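PDB 1Y89: devB protein from Vibrio cholerae O1 biovar eltor str. N16961, which probably hydrolyses 6-phosphogluconolactone to 6-phosphogluconate in the pentose phosphate pathway. Local coordinates for residues W66-P74 against R101-Q109. Residues are numbered along the deposited sequence; the frame is centred on the assembly and turned at random.
Sequences WGDERCVAP and RILGENEPQ. With PO4 (phosphate ion), chain C.
The end of R101 crosses P74 obliquely; CB of the arginine meets W66, and its guanidinium meets P74 and E105. CB lies 4.0 Å from CZ3 of W66, whose ring also approaches CA of R101. The chain then runs extended from CG to NE and carries the guanidinium to the proline. There CG of P74 sits over one face, displaced toward the rim, with CB 3.6 Å from NH1 of R101; CD2 of L103 covers the opposite face. At the edge, NH1 and NH2 each hold one oxygen of E105 in an end-on salt bridge. Both bonds are nearly straight (175° and 174°), use syn lone pairs and lie 4° out of the guanidinium plane, evidence that the two flat groups are coplanar. CD of P74 packs on this carboxylate as well, 3.6 Å from OE1 of E105.

These residues join the loop leaving strand 62-70 of the central sheet to the loop entering helix 108-122, in what is probably a 6-phosphogluconolactonase-type fold. Further back, CB of I102 meets CB of E69 at 3.5 Å, while CD1 reaches the W66 backbone. E69 bends at chi2; its OE1 takes R70 N and N80 N, its OE2 Y81 N and a water that accepts from I102 N. G104 lies against the backbone of 70-72, its CA 3.7 Å from R70 O. R70, whose CB points away from 101-109, bends at chi2 and leads its guanidinium to a phosphate ion, donating from NH2 to O3 at 3.1 Å and from NH1 to E78 O; H144 and R173 also bond the ion.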
# COMPACT_ATOMS: atom_id res chain seq x y z
N TRP A 66 -20.96 -6.85 -9.76
CA TRP A 66 -20.90 -5.44 -10.14
C TRP A 66 -21.31 -4.52 -9.02
O TRP A 66 -22.34 -4.78 -8.35
CB TRP A 66 -21.73 -5.18 -11.42
CG TRP A 66 -20.86 -5.54 -12.61
CD1 TRP A 66 -20.12 -4.68 -13.38
CD2 TRP A 66 -20.58 -6.85 -13.08
NE1 TRP A 66 -19.40 -5.39 -14.30
CE2 TRP A 66 -19.66 -6.73 -14.13
CE3 TRP A 66 -21.02 -8.14 -12.70
CZ2 TRP A 66 -19.17 -7.84 -14.85
CZ3 TRP A 66 -20.53 -9.25 -13.40
CH2 TRP A 66 -19.60 -9.10 -14.45
N GLY A 67 -20.51 -3.46 -8.78
CA GLY A 67 -20.93 -2.45 -7.78
C GLY A 67 -22.16 -1.69 -8.29
O GLY A 67 -22.98 -1.18 -7.53
N ASP A 68 -22.27 -1.58 -9.61
CA ASP A 68 -23.49 -1.02 -10.22
C ASP A 68 -23.56 -1.49 -11.67
O ASP A 68 -22.53 -1.91 -12.26
CB ASP A 68 -23.55 0.55 -10.11
CG ASP A 68 -22.50 1.27 -10.96
OD1 ASP A 68 -21.31 0.87 -10.95
OD2 ASP A 68 -22.86 2.30 -11.60
N GLU A 69 -24.75 -1.36 -12.24
CA GLU A 69 -25.03 -1.74 -13.61
C GLU A 69 -26.11 -0.81 -14.16
O GLU A 69 -27.02 -0.43 -13.41
CB GLU A 69 -25.51 -3.19 -13.71
CG GLU A 69 -25.79 -3.70 -15.14
CD GLU A 69 -24.57 -3.56 -16.04
OE1 GLU A 69 -24.38 -2.47 -16.65
OE2 GLU A 69 -23.79 -4.55 -16.12
N ARG A 70 -25.97 -0.45 -15.44
CA ARG A 70 -26.94 0.34 -16.15
C ARG A 70 -28.10 -0.57 -16.57
O ARG A 70 -27.90 -1.73 -16.97
CB ARG A 70 -26.31 1.01 -17.39
CG ARG A 70 -25.29 2.12 -17.04
CD ARG A 70 -23.95 1.60 -16.54
NE ARG A 70 -22.93 2.67 -16.48
CZ ARG A 70 -22.26 3.15 -17.53
NH1 ARG A 70 -22.46 2.65 -18.76
NH2 ARG A 70 -21.37 4.13 -17.35
N CYS A 71 -29.31 -0.06 -16.43
CA CYS A 71 -30.49 -0.89 -16.68
C CYS A 71 -30.73 -0.97 -18.16
O CYS A 71 -31.76 -0.49 -18.67
CB CYS A 71 -31.72 -0.37 -15.89
SG CYS A 71 -31.45 -0.64 -14.15
N VAL A 72 -29.77 -1.61 -18.85
CA VAL A 72 -29.83 -1.82 -20.30
C VAL A 72 -29.50 -3.28 -20.57
O VAL A 72 -28.90 -3.96 -19.70
CB VAL A 72 -28.85 -0.90 -21.10
CG1 VAL A 72 -29.27 0.62 -21.04
CG2 VAL A 72 -27.35 -1.10 -20.68
N ALA A 73 -29.85 -3.76 -21.77
CA ALA A 73 -29.52 -5.13 -22.18
C ALA A 73 -28.00 -5.38 -22.10
O ALA A 73 -27.19 -4.45 -22.29
CB ALA A 73 -30.04 -5.42 -23.60
N PRO A 74 -27.61 -6.63 -21.78
CA PRO A 74 -26.20 -6.91 -21.59
C PRO A 74 -25.34 -6.72 -22.86
O PRO A 74 -24.13 -6.68 -22.75
CB PRO A 74 -26.19 -8.37 -21.12
CG PRO A 74 -27.51 -8.93 -21.63
CD PRO A 74 -28.47 -7.81 -21.53
N ARG A 101 -23.83 -11.38 -13.10
CA ARG A 101 -24.16 -10.04 -13.57
C ARG A 101 -25.46 -9.53 -13.00
O ARG A 101 -26.35 -10.31 -12.59
CB ARG A 101 -24.14 -9.93 -15.09
CG ARG A 101 -25.29 -10.60 -15.78
CD ARG A 101 -25.33 -10.26 -17.26
NE ARG A 101 -26.44 -11.00 -17.84
CZ ARG A 101 -27.61 -10.48 -18.15
NH1 ARG A 101 -27.85 -9.19 -18.00
NH2 ARG A 101 -28.54 -11.27 -18.66
N ILE A 102 -25.59 -8.21 -12.98
CA ILE A 102 -26.88 -7.62 -12.68
C ILE A 102 -27.70 -7.69 -13.97
O ILE A 102 -27.19 -7.33 -15.05
CB ILE A 102 -26.70 -6.16 -12.18
CG1 ILE A 102 -25.97 -6.16 -10.82
CG2 ILE A 102 -28.07 -5.41 -12.09
CD1 ILE A 102 -25.50 -4.80 -10.31
N LEU A 103 -28.95 -8.11 -13.87
CA LEU A 103 -29.81 -8.26 -15.05
C LEU A 103 -30.40 -6.89 -15.44
O LEU A 103 -31.54 -6.53 -15.06
CB LEU A 103 -30.92 -9.29 -14.77
CG LEU A 103 -30.42 -10.64 -14.24
CD1 LEU A 103 -31.63 -11.62 -14.05
CD2 LEU A 103 -29.37 -11.28 -15.17
N GLY A 104 -29.64 -6.13 -16.22
CA GLY A 104 -30.02 -4.78 -16.58
C GLY A 104 -31.24 -4.71 -17.50
O GLY A 104 -31.85 -3.66 -17.64
N GLU A 105 -31.58 -5.81 -18.15
CA GLU A 105 -32.72 -5.84 -19.06
C GLU A 105 -34.04 -6.02 -18.31
O GLU A 105 -35.10 -5.94 -18.91
CB GLU A 105 -32.57 -6.94 -20.13
CG GLU A 105 -32.61 -8.41 -19.61
CD GLU A 105 -31.26 -8.92 -19.07
OE1 GLU A 105 -30.44 -8.12 -18.53
OE2 GLU A 105 -31.04 -10.15 -19.16
N ASN A 106 -33.98 -6.27 -17.01
CA ASN A 106 -35.17 -6.65 -16.26
C ASN A 106 -35.75 -5.48 -15.51
O ASN A 106 -35.11 -4.42 -15.42
CB ASN A 106 -34.84 -7.80 -15.30
CG ASN A 106 -34.74 -9.14 -15.99
OD1 ASN A 106 -34.90 -9.24 -17.21
ND2 ASN A 106 -34.51 -10.19 -15.21
N GLU A 107 -36.95 -5.64 -14.97
CA GLU A 107 -37.57 -4.59 -14.15
C GLU A 107 -36.62 -4.26 -12.99
O GLU A 107 -36.24 -5.16 -12.21
CB GLU A 107 -38.96 -5.03 -13.67
CG GLU A 107 -39.80 -3.91 -13.07
CD GLU A 107 -39.39 -3.60 -11.63
OE1 GLU A 107 -39.34 -4.54 -10.80
OE2 GLU A 107 -39.08 -2.41 -11.33
N PRO A 108 -36.20 -2.98 -12.88
CA PRO A 108 -35.09 -2.66 -11.95
C PRO A 108 -35.32 -2.94 -10.48
O PRO A 108 -34.38 -3.38 -9.82
CB PRO A 108 -34.89 -1.14 -12.14
CG PRO A 108 -35.43 -0.91 -13.52
CD PRO A 108 -36.66 -1.78 -13.60
N GLN A 109 -36.52 -2.67 -9.95
CA GLN A 109 -36.73 -2.88 -8.51
C GLN A 109 -36.65 -4.36 -8.12
O GLN A 109 -35.99 -4.71 -7.14
CB GLN A 109 -38.06 -2.27 -8.05
CG GLN A 109 -38.26 -2.35 -6.52
CD GLN A 109 -37.10 -1.74 -5.73
OE1 GLN A 109 -36.62 -0.62 -6.03
NE2 GLN A 109 -36.65 -2.48 -4.68
P PO4 C . -20.85 6.40 -14.40
O1 PO4 C . -21.60 6.17 -13.10
O2 PO4 C . -19.88 7.50 -14.19
O3 PO4 C . -20.20 5.09 -14.70
O4 PO4 C . -21.84 6.79 -15.43
O HOH W 1 -23.63 -6.41 -14.25